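Local atomic coordinates of type II restriction enzyme ngomi (Neisseria gonorrhoeae, PDB entry 1FIU), a protein that recognises the double-stranded DNA sequence 5'-GCCGGC-3' and, as a magnesium-dependent homotetrameric endonuclease, cleaves it after the first G. Residues L103-Y108 with P178-S183; E248-L253 with D263-M268. All blocks are in the same frame, centred on the assembly; numbering follows the deposited sequence.

Contact 1 of 2, residues L103-Y108 with P178-S183; sequences LEIARY and PLLHAS
Apolar packing carries most of the meeting between Tyr108 and the start of strand 179-187. The ring of Tyr108 presents CD2 to CB of Pro178 at 4.0 Å, the two side chains lying obliquely to one another, while its CB rests 3.9 Å from CB of Leu180. Deeper in, Ile105 CG2 and Leu180 CD2 approach to 4.4 Å, a loose branched contact that Ile142 of the neighbouring strand 141-145 extends by packing on both Leu180 and Tyr108. Proline suits the strand's entrance: its compact ring packs beside the tyrosine, and its backbone, lacking an N-H, still bonds through the carbonyl to Gln109.

That carbonyl makes the polar contribution across the segments. No hydrogen bond links them directly; instead Pro178 O receives a CA-H...O contact from Tyr108 CA at 3.3 Å and also lies at the edge of the tyrosine ring, in its plane.

The remaining polar bonds hold Tyr108 from its own side. With CG anti to the carbonyl carbon (chi1 -54°), the ring runs back alongside the 3-10 turn 105-107 toward Glu104, with CB of Arg107 over the rim of one face. Its OH donates to Glu104 OE2 at 2.7 Å, meeting that oxygen nearly along the C-O axis. The same oxygen takes a weak, bent bond from Arg107 NH2 at 2.9 Å, within a salt bridge, and pairs with Lys95. Two positive groups thus converge on one buried carboxylate, probably favouring its ionised form.

The arrangement is a 3-10 turn packed on the central mixed sheet of a PDDEXK-clan nuclease, with tyrosine as the bridging side chain.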
ATOM      1  N   LEU I 103     -10.270 -16.472 -11.924  1.00 51.36           N
ATOM      2  CA  LEU I 103     -11.283 -16.275 -10.894  1.00 47.31           C
ATOM      3  C   LEU I 103     -11.430 -17.486  -9.968  1.00 42.76           C
ATOM      4  O   LEU I 103     -12.441 -17.622  -9.280  1.00 39.32           O
ATOM      5  CB  LEU I 103     -12.646 -15.930 -11.512  1.00 47.80           C
ATOM      6  CG  LEU I 103     -12.822 -14.523 -12.104  1.00 49.51           C
ATOM      7  CD1 LEU I 103     -14.285 -14.336 -12.518  1.00 49.30           C
ATOM      8  CD2 LEU I 103     -12.418 -13.454 -11.084  1.00 46.37           C
ATOM      9  N   GLU I 104     -10.431 -18.368  -9.954  1.00 39.58           N
ATOM     10  CA  GLU I 104     -10.468 -19.523  -9.058  1.00 35.31           C
ATOM     11  C   GLU I 104     -10.538 -18.982  -7.624  1.00 30.00           C
ATOM     12  O   GLU I 104     -11.271 -19.525  -6.796  1.00 26.29           O
ATOM     13  CB  GLU I 104      -9.206 -20.382  -9.223  1.00 37.76           C
ATOM     14  CG  GLU I 104      -8.932 -21.418  -8.102  1.00 38.20           C
ATOM     15  CD  GLU I 104      -9.932 -22.565  -8.058  1.00 43.47           C
ATOM     16  OE1 GLU I 104     -10.603 -22.824  -9.086  1.00 45.11           O
ATOM     17  OE2 GLU I 104     -10.044 -23.230  -7.000  1.00 38.32           O
ATOM     18  N   ILE I 105      -9.794 -17.913  -7.333  1.00 30.37           N
ATOM     19  CA  ILE I 105      -9.829 -17.372  -5.973  1.00 30.36           C
ATOM     20  C   ILE I 105     -11.191 -16.827  -5.578  1.00 25.97           C
ATOM     21  O   ILE I 105     -11.457 -16.710  -4.384  1.00 24.32           O
ATOM     22  CB  ILE I 105      -8.809 -16.226  -5.674  1.00 34.32           C
ATOM     23  CG1 ILE I 105      -8.996 -15.078  -6.655  1.00 39.24           C
ATOM     24  CG2 ILE I 105      -7.392 -16.765  -5.631  1.00 40.13           C
ATOM     25  CD1 ILE I 105      -8.308 -13.823  -6.201  1.00 42.97           C
ATOM     26  N   ALA I 106     -12.040 -16.493  -6.555  1.00 27.02           N
ATOM     27  CA  ALA I 106     -13.374 -15.983  -6.213  1.00 24.30           C
ATOM     28  C   ALA I 106     -14.288 -17.100  -5.726  1.00 24.10           C
ATOM     29  O   ALA I 106     -15.427 -16.843  -5.326  1.00 21.92           O
ATOM     30  CB  ALA I 106     -14.019 -15.253  -7.399  1.00 25.03           C
ATOM     31  N   ARG I 107     -13.802 -18.337  -5.751  1.00 21.95           N
ATOM     32  CA  ARG I 107     -14.610 -19.432  -5.233  1.00 23.10           C
ATOM     33  C   ARG I 107     -14.461 -19.480  -3.713  1.00 22.01           C
ATOM     34  O   ARG I 107     -15.144 -20.258  -3.046  1.00 25.40           O
ATOM     35  CB  ARG I 107     -14.162 -20.773  -5.825  1.00 27.69           C
ATOM     36  CG  ARG I 107     -14.142 -20.758  -7.346  1.00 37.43           C
ATOM     37  CD  ARG I 107     -14.271 -22.143  -7.958  1.00 45.61           C
ATOM     38  NE  ARG I 107     -13.259 -23.079  -7.495  1.00 50.31           N
ATOM     39  CZ  ARG I 107     -13.123 -24.309  -7.984  1.00 54.21           C
ATOM     40  NH1 ARG I 107     -13.936 -24.729  -8.942  1.00 55.91           N
ATOM     41  NH2 ARG I 107     -12.174 -25.113  -7.528  1.00 55.73           N
ATOM     42  N   TYR I 108     -13.589 -18.628  -3.167  1.00 19.28           N
ATOM     43  CA  TYR I 108     -13.343 -18.611  -1.728  1.00 19.40           C
ATOM     44  C   TYR I 108     -13.871 -17.349  -1.087  1.00 20.14           C
ATOM     45  O   TYR I 108     -13.907 -16.273  -1.681  1.00 16.82           O
ATOM     46  CB  TYR I 108     -11.847 -18.808  -1.458  1.00 20.95           C
ATOM     47  CG  TYR I 108     -11.410 -20.066  -2.154  1.00 21.82           C
ATOM     48  CD1 TYR I 108     -10.714 -20.008  -3.349  1.00 22.78           C
ATOM     49  CD2 TYR I 108     -11.867 -21.308  -1.713  1.00 27.32           C
ATOM     50  CE1 TYR I 108     -10.493 -21.173  -4.120  1.00 25.90           C
ATOM     51  CE2 TYR I 108     -11.661 -22.465  -2.462  1.00 27.44           C
ATOM     52  CZ  TYR I 108     -10.978 -22.388  -3.668  1.00 25.87           C
ATOM     53  OH  TYR I 108     -10.825 -23.520  -4.441  1.00 31.27           O
ATOM     54  N   PRO I 178     -15.951 -21.979   0.793  1.00 21.40           N
ATOM     55  CA  PRO I 178     -14.792 -22.380   1.598  1.00 20.07           C
ATOM     56  C   PRO I 178     -13.874 -21.178   1.800  1.00 16.34           C
ATOM     57  O   PRO I 178     -13.972 -20.198   1.080  1.00 18.78           O
ATOM     58  CB  PRO I 178     -14.112 -23.442   0.747  1.00 20.86           C
ATOM     59  CG  PRO I 178     -15.198 -23.945  -0.138  1.00 27.30           C
ATOM     60  CD  PRO I 178     -15.988 -22.726  -0.476  1.00 25.78           C
ATOM     61  N   LEU I 179     -12.982 -21.291   2.768  1.00 15.52           N
ATOM     62  CA  LEU I 179     -12.028 -20.223   3.088  1.00 16.62           C
ATOM     63  C   LEU I 179     -10.658 -20.497   2.470  1.00 16.57           C
ATOM     64  O   LEU I 179     -10.198 -21.635   2.439  1.00 18.40           O
ATOM     65  CB  LEU I 179     -11.873 -20.120   4.609  1.00 18.42           C
ATOM     66  CG  LEU I 179     -13.107 -19.563   5.348  1.00 21.05           C
ATOM     67  CD1 LEU I 179     -13.175 -20.115   6.774  1.00 20.58           C
ATOM     68  CD2 LEU I 179     -13.023 -18.023   5.355  1.00 25.28           C
ATOM     69  N   LEU I 180     -10.020 -19.444   1.960  1.00 14.22           N
ATOM     70  CA  LEU I 180      -8.676 -19.583   1.389  1.00 13.91           C
ATOM     71  C   LEU I 180      -7.706 -19.494   2.577  1.00 15.29           C
ATOM     72  O   LEU I 180      -7.645 -18.470   3.261  1.00 16.39           O
ATOM     73  CB  LEU I 180      -8.404 -18.475   0.358  1.00 14.36           C
ATOM     74  CG  LEU I 180      -7.002 -18.529  -0.279  1.00 16.02           C
ATOM     75  CD1 LEU I 180      -6.792 -19.902  -0.925  1.00 19.35           C
ATOM     76  CD2 LEU I 180      -6.839 -17.400  -1.305  1.00 18.25           C
ATOM     77  N   HIS I 181      -6.963 -20.574   2.825  1.00 14.62           N
ATOM     78  CA  HIS I 181      -6.041 -20.625   3.954  1.00 13.92           C
ATOM     79  C   HIS I 181      -4.656 -20.127   3.560  1.00 15.26           C
ATOM     80  O   HIS I 181      -4.000 -19.420   4.335  1.00 13.31           O
ATOM     81  CB  HIS I 181      -5.921 -22.069   4.467  1.00 15.23           C
ATOM     82  CG  HIS I 181      -5.098 -22.192   5.709  1.00 14.18           C
ATOM     83  ND1 HIS I 181      -3.909 -22.893   5.763  1.00 20.57           N
ATOM     84  CD2 HIS I 181      -5.299 -21.681   6.942  1.00 10.73           C
ATOM     85  CE1 HIS I 181      -3.420 -22.807   6.988  1.00 10.51           C
ATOM     86  NE2 HIS I 181      -4.246 -22.084   7.721  1.00 17.75           N
ATOM     87  N   ALA I 182      -4.218 -20.500   2.367  1.00 15.11           N
ATOM     88  CA  ALA I 182      -2.881 -20.110   1.920  1.00 15.04           C
ATOM     89  C   ALA I 182      -2.699 -20.027   0.424  1.00 17.21           C
ATOM     90  O   ALA I 182      -3.309 -20.790  -0.344  1.00 15.40           O
ATOM     91  CB  ALA I 182      -1.834 -21.109   2.467  1.00 15.79           C
ATOM     92  N   SER I 183      -1.825 -19.097   0.030  1.00 14.03           N
ATOM     93  CA  SER I 183      -1.391 -18.905  -1.357  1.00 14.75           C
ATOM     94  C   SER I 183       0.080 -19.309  -1.306  1.00 16.37           C
ATOM     95  O   SER I 183       0.862 -18.713  -0.559  1.00 16.32           O
ATOM     96  CB  SER I 183      -1.457 -17.441  -1.778  1.00 15.58           C
ATOM     97  OG  SER I 183      -0.791 -17.267  -3.041  1.00 22.05           O
TER

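Contact 2 of 2, residues E248-L253 with D263-M268; sequences ELEQIL and DLFYIM
Glu250 runs from helix 246-256 across to Phe265 and Tyr266 on helix 259-270, meeting both aromatic rings on the way. Its CB sits 3.6 Å from Phe265 CZ, and CG follows at 3.8 Å from Phe265 CE2, so the aliphatic half of the glutamate packs on the phenyl group. With CG anti to the backbone N (chi1 -176°) and the chain extended beyond it, the carboxylate is carried past phenylalanine to the tyrosine. There OE2 accepts a hydrogen bond of 2.6 Å from Tyr266 OH through its anti lone pair, the one turned away from OE1; the carboxylate and tyrosine planes are 56° apart.

Phe265, pointing toward the opposite helix, fills the space between the two backbones. Leu249 CD2 comes to its edge at 3.9 Å from CE1, and Leu253 CD1 lies 3.9 Å from its CB. Phenylalanine suits this buried position because one flat group can reach two leucines a helical turn apart as well as the methylenes of glutamate. Its own CD2 stands over the centre of the Tyr266 ring, 3.7 Å above the plane. The short helical segments run roughly antiparallel, at 147° between their N-to-C directions, with axes 11.1 Å apart, a separation that these large side chains bridge.

Gln254, just beyond Leu253, also hydrogen-bonds to Tyr266 OH, giving the hydroxyl two partners on helix 246-256. The chemistry is therefore divided along a single side chain: apolar methylenes complete the buried seam around Phe265, and the carboxylate of the partly exposed Glu250 holds the tyrosine hydroxyl.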
ATOM      1  N   GLU I 248      21.251 -28.123   2.959  1.00 23.47           N
ATOM      2  CA  GLU I 248      22.287 -28.418   1.979  1.00 24.06           C
ATOM      3  C   GLU I 248      22.896 -27.132   1.423  1.00 23.80           C
ATOM      4  O   GLU I 248      24.118 -27.059   1.211  1.00 20.38           O
ATOM      5  CB  GLU I 248      21.715 -29.287   0.864  1.00 19.30           C
ATOM      6  CG  GLU I 248      21.214 -30.655   1.340  1.00 22.04           C
ATOM      7  CD  GLU I 248      19.856 -30.626   2.055  1.00 26.05           C
ATOM      8  OE1 GLU I 248      19.226 -29.544   2.163  1.00 22.88           O
ATOM      9  OE2 GLU I 248      19.420 -31.711   2.505  1.00 24.84           O
ATOM     10  N   LEU I 249      22.060 -26.113   1.190  1.00 20.60           N
ATOM     11  CA  LEU I 249      22.547 -24.823   0.721  1.00 19.00           C
ATOM     12  C   LEU I 249      23.508 -24.253   1.767  1.00 23.60           C
ATOM     13  O   LEU I 249      24.592 -23.766   1.429  1.00 25.05           O
ATOM     14  CB  LEU I 249      21.387 -23.832   0.529  1.00 20.19           C
ATOM     15  CG  LEU I 249      21.730 -22.360   0.271  1.00 17.62           C
ATOM     16  CD1 LEU I 249      22.668 -22.174  -0.930  1.00 18.24           C
ATOM     17  CD2 LEU I 249      20.407 -21.633  -0.008  1.00 22.14           C
ATOM     18  N   GLU I 250      23.105 -24.310   3.035  1.00 21.46           N
ATOM     19  CA  GLU I 250      23.941 -23.787   4.117  1.00 22.38           C
ATOM     20  C   GLU I 250      25.270 -24.538   4.184  1.00 24.33           C
ATOM     21  O   GLU I 250      26.327 -23.916   4.344  1.00 24.25           O
ATOM     22  CB  GLU I 250      23.226 -23.906   5.468  1.00 22.02           C
ATOM     23  CG  GLU I 250      24.001 -23.301   6.631  1.00 25.55           C
ATOM     24  CD  GLU I 250      23.300 -23.491   7.977  1.00 29.15           C
ATOM     25  OE1 GLU I 250      22.601 -24.512   8.170  1.00 33.22           O
ATOM     26  OE2 GLU I 250      23.464 -22.617   8.851  1.00 34.37           O
ATOM     27  N   GLN I 251      25.212 -25.858   4.052  1.00 23.82           N
ATOM     28  CA  GLN I 251      26.438 -26.677   4.117  1.00 24.63           C
ATOM     29  C   GLN I 251      27.396 -26.347   2.971  1.00 24.82           C
ATOM     30  O   GLN I 251      28.625 -26.244   3.178  1.00 24.97           O
ATOM     31  CB  GLN I 251      26.077 -28.167   4.080  1.00 26.57           C
ATOM     32  CG  GLN I 251      27.231 -29.116   4.452  1.00 38.39           C
ATOM     33  CD  GLN I 251      26.774 -30.571   4.540  1.00 45.59           C
ATOM     34  OE1 GLN I 251      25.745 -30.876   5.153  1.00 47.44           O
ATOM     35  NE2 GLN I 251      27.536 -31.473   3.928  1.00 49.80           N
ATOM     36  N   ILE I 252      26.857 -26.182   1.762  1.00 20.83           N
ATOM     37  CA  ILE I 252      27.737 -25.884   0.630  1.00 23.58           C
ATOM     38  C   ILE I 252      28.361 -24.509   0.756  1.00 24.68           C
ATOM     39  O   ILE I 252      29.561 -24.346   0.506  1.00 22.03           O
ATOM     40  CB  ILE I 252      27.012 -26.027  -0.725  1.00 23.26           C
ATOM     41  CG1 ILE I 252      26.560 -27.482  -0.883  1.00 30.21           C
ATOM     42  CG2 ILE I 252      27.958 -25.685  -1.895  1.00 25.56           C
ATOM     43  CD1 ILE I 252      27.718 -28.500  -0.728  1.00 28.71           C
ATOM     44  N   LEU I 253      27.569 -23.513   1.159  1.00 22.61           N
ATOM     45  CA  LEU I 253      28.119 -22.175   1.334  1.00 20.74           C
ATOM     46  C   LEU I 253      29.248 -22.219   2.368  1.00 20.31           C
ATOM     47  O   LEU I 253      30.290 -21.591   2.175  1.00 25.26           O
ATOM     48  CB  LEU I 253      27.041 -21.199   1.805  1.00 20.40           C
ATOM     49  CG  LEU I 253      25.911 -20.966   0.787  1.00 20.58           C
ATOM     50  CD1 LEU I 253      24.811 -20.136   1.447  1.00 19.77           C
ATOM     51  CD2 LEU I 253      26.416 -20.246  -0.444  1.00 19.22           C
ATOM     52  N   ASP I 263      26.923 -14.414   4.303  1.00 24.11           N
ATOM     53  CA  ASP I 263      26.422 -13.256   5.026  1.00 23.94           C
ATOM     54  C   ASP I 263      24.968 -12.978   4.636  1.00 26.19           C
ATOM     55  O   ASP I 263      24.130 -12.704   5.499  1.00 24.31           O
ATOM     56  CB  ASP I 263      27.270 -12.016   4.719  1.00 26.92           C
ATOM     57  CG  ASP I 263      28.641 -12.069   5.378  1.00 30.89           C
ATOM     58  OD1 ASP I 263      28.875 -12.997   6.176  1.00 31.33           O
ATOM     59  OD2 ASP I 263      29.474 -11.178   5.111  1.00 33.76           O
ATOM     60  N   LEU I 264      24.681 -13.055   3.341  1.00 24.16           N
ATOM     61  CA  LEU I 264      23.335 -12.769   2.851  1.00 22.85           C
ATOM     62  C   LEU I 264      22.371 -13.864   3.293  1.00 23.92           C
ATOM     63  O   LEU I 264      21.235 -13.574   3.713  1.00 21.78           O
ATOM     64  CB  LEU I 264      23.361 -12.599   1.328  1.00 23.37           C
ATOM     65  CG  LEU I 264      22.034 -12.197   0.654  1.00 22.02           C
ATOM     66  CD1 LEU I 264      21.386 -10.999   1.403  1.00 19.91           C
ATOM     67  CD2 LEU I 264      22.301 -11.844  -0.798  1.00 21.25           C
ATOM     68  N   PHE I 265      22.825 -15.112   3.219  1.00 20.96           N
ATOM     69  CA  PHE I 265      22.033 -16.254   3.660  1.00 23.40           C
ATOM     70  C   PHE I 265      21.617 -16.049   5.123  1.00 24.38           C
ATOM     71  O   PHE I 265      20.447 -16.211   5.462  1.00 20.92           O
ATOM     72  CB  PHE I 265      22.859 -17.550   3.554  1.00 22.31           C
ATOM     73  CG  PHE I 265      22.180 -18.764   4.118  1.00 22.68           C
ATOM     74  CD1 PHE I 265      21.372 -19.576   3.306  1.00 22.51           C
ATOM     75  CD2 PHE I 265      22.383 -19.139   5.447  1.00 19.97           C
ATOM     76  CE1 PHE I 265      20.792 -20.743   3.813  1.00 20.24           C
ATOM     77  CE2 PHE I 265      21.814 -20.295   5.962  1.00 22.51           C
ATOM     78  CZ  PHE I 265      21.008 -21.113   5.135  1.00 23.20           C
ATOM     79  N   TYR I 266      22.565 -15.713   6.006  1.00 20.85           N
ATOM     80  CA  TYR I 266      22.185 -15.515   7.407  1.00 22.37           C
ATOM     81  C   TYR I 266      21.346 -14.276   7.654  1.00 21.16           C
ATOM     82  O   TYR I 266      20.561 -14.252   8.596  1.00 22.64           O
ATOM     83  CB  TYR I 266      23.422 -15.540   8.330  1.00 25.43           C
ATOM     84  CG  TYR I 266      23.972 -16.942   8.458  1.00 26.98           C
ATOM     85  CD1 TYR I 266      25.226 -17.269   7.946  1.00 28.98           C
ATOM     86  CD2 TYR I 266      23.200 -17.968   9.011  1.00 29.15           C
ATOM     87  CE1 TYR I 266      25.696 -18.580   7.972  1.00 31.29           C
ATOM     88  CE2 TYR I 266      23.660 -19.289   9.040  1.00 28.80           C
ATOM     89  CZ  TYR I 266      24.911 -19.585   8.515  1.00 32.80           C
ATOM     90  OH  TYR I 266      25.382 -20.880   8.515  1.00 34.25           O
ATOM     91  N   ILE I 267      21.486 -13.249   6.824  1.00 21.04           N
ATOM     92  CA  ILE I 267      20.646 -12.061   6.991  1.00 21.28           C
ATOM     93  C   ILE I 267      19.203 -12.508   6.773  1.00 23.29           C
ATOM     94  O   ILE I 267      18.297 -12.139   7.540  1.00 25.37           O
ATOM     95  CB  ILE I 267      20.985 -10.970   5.973  1.00 19.75           C
ATOM     96  CG1 ILE I 267      22.277 -10.270   6.414  1.00 22.92           C
ATOM     97  CG2 ILE I 267      19.845  -9.942   5.885  1.00 23.77           C
ATOM     98  CD1 ILE I 267      22.829  -9.340   5.390  1.00 23.83           C
ATOM     99  N   MET I 268      18.993 -13.309   5.734  1.00 21.64           N
ATOM    100  CA  MET I 268      17.645 -13.803   5.434  1.00 19.96           C
ATOM    101  C   MET I 268      17.142 -14.821   6.448  1.00 22.50           C
ATOM    102  O   MET I 268      15.985 -14.749   6.871  1.00 22.98           O
ATOM    103  CB  MET I 268      17.588 -14.405   4.022  1.00 21.17           C
ATOM    104  CG  MET I 268      17.845 -13.397   2.928  1.00 19.98           C
ATOM    105  SD  MET I 268      17.612 -14.073   1.279  1.00 19.66           S
ATOM    106  CE  MET I 268      19.168 -15.065   1.063  1.00 17.95           C
TER

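In the fold
Contact 1 and contact 2 lie on opposite sides of the chain's centre, with their own centres 34 Å apart and their nearest atoms about 17 Å apart. They follow one another along the sequence. In contact 1 the strand 179-187 also carries Cys186, which with Asp140 belongs to the magnesium site; the side chain of Ile105 is about 11 Å from that of Asp140 and from a bound magnesium ion. Contact 2 instead pairs the two helices that in sequence connect strands 240-243 and 274-276, away from the metal site. The nearest atom of contact 1 is about 10 Å from the bound DNA, that of contact 2 about 8 Å.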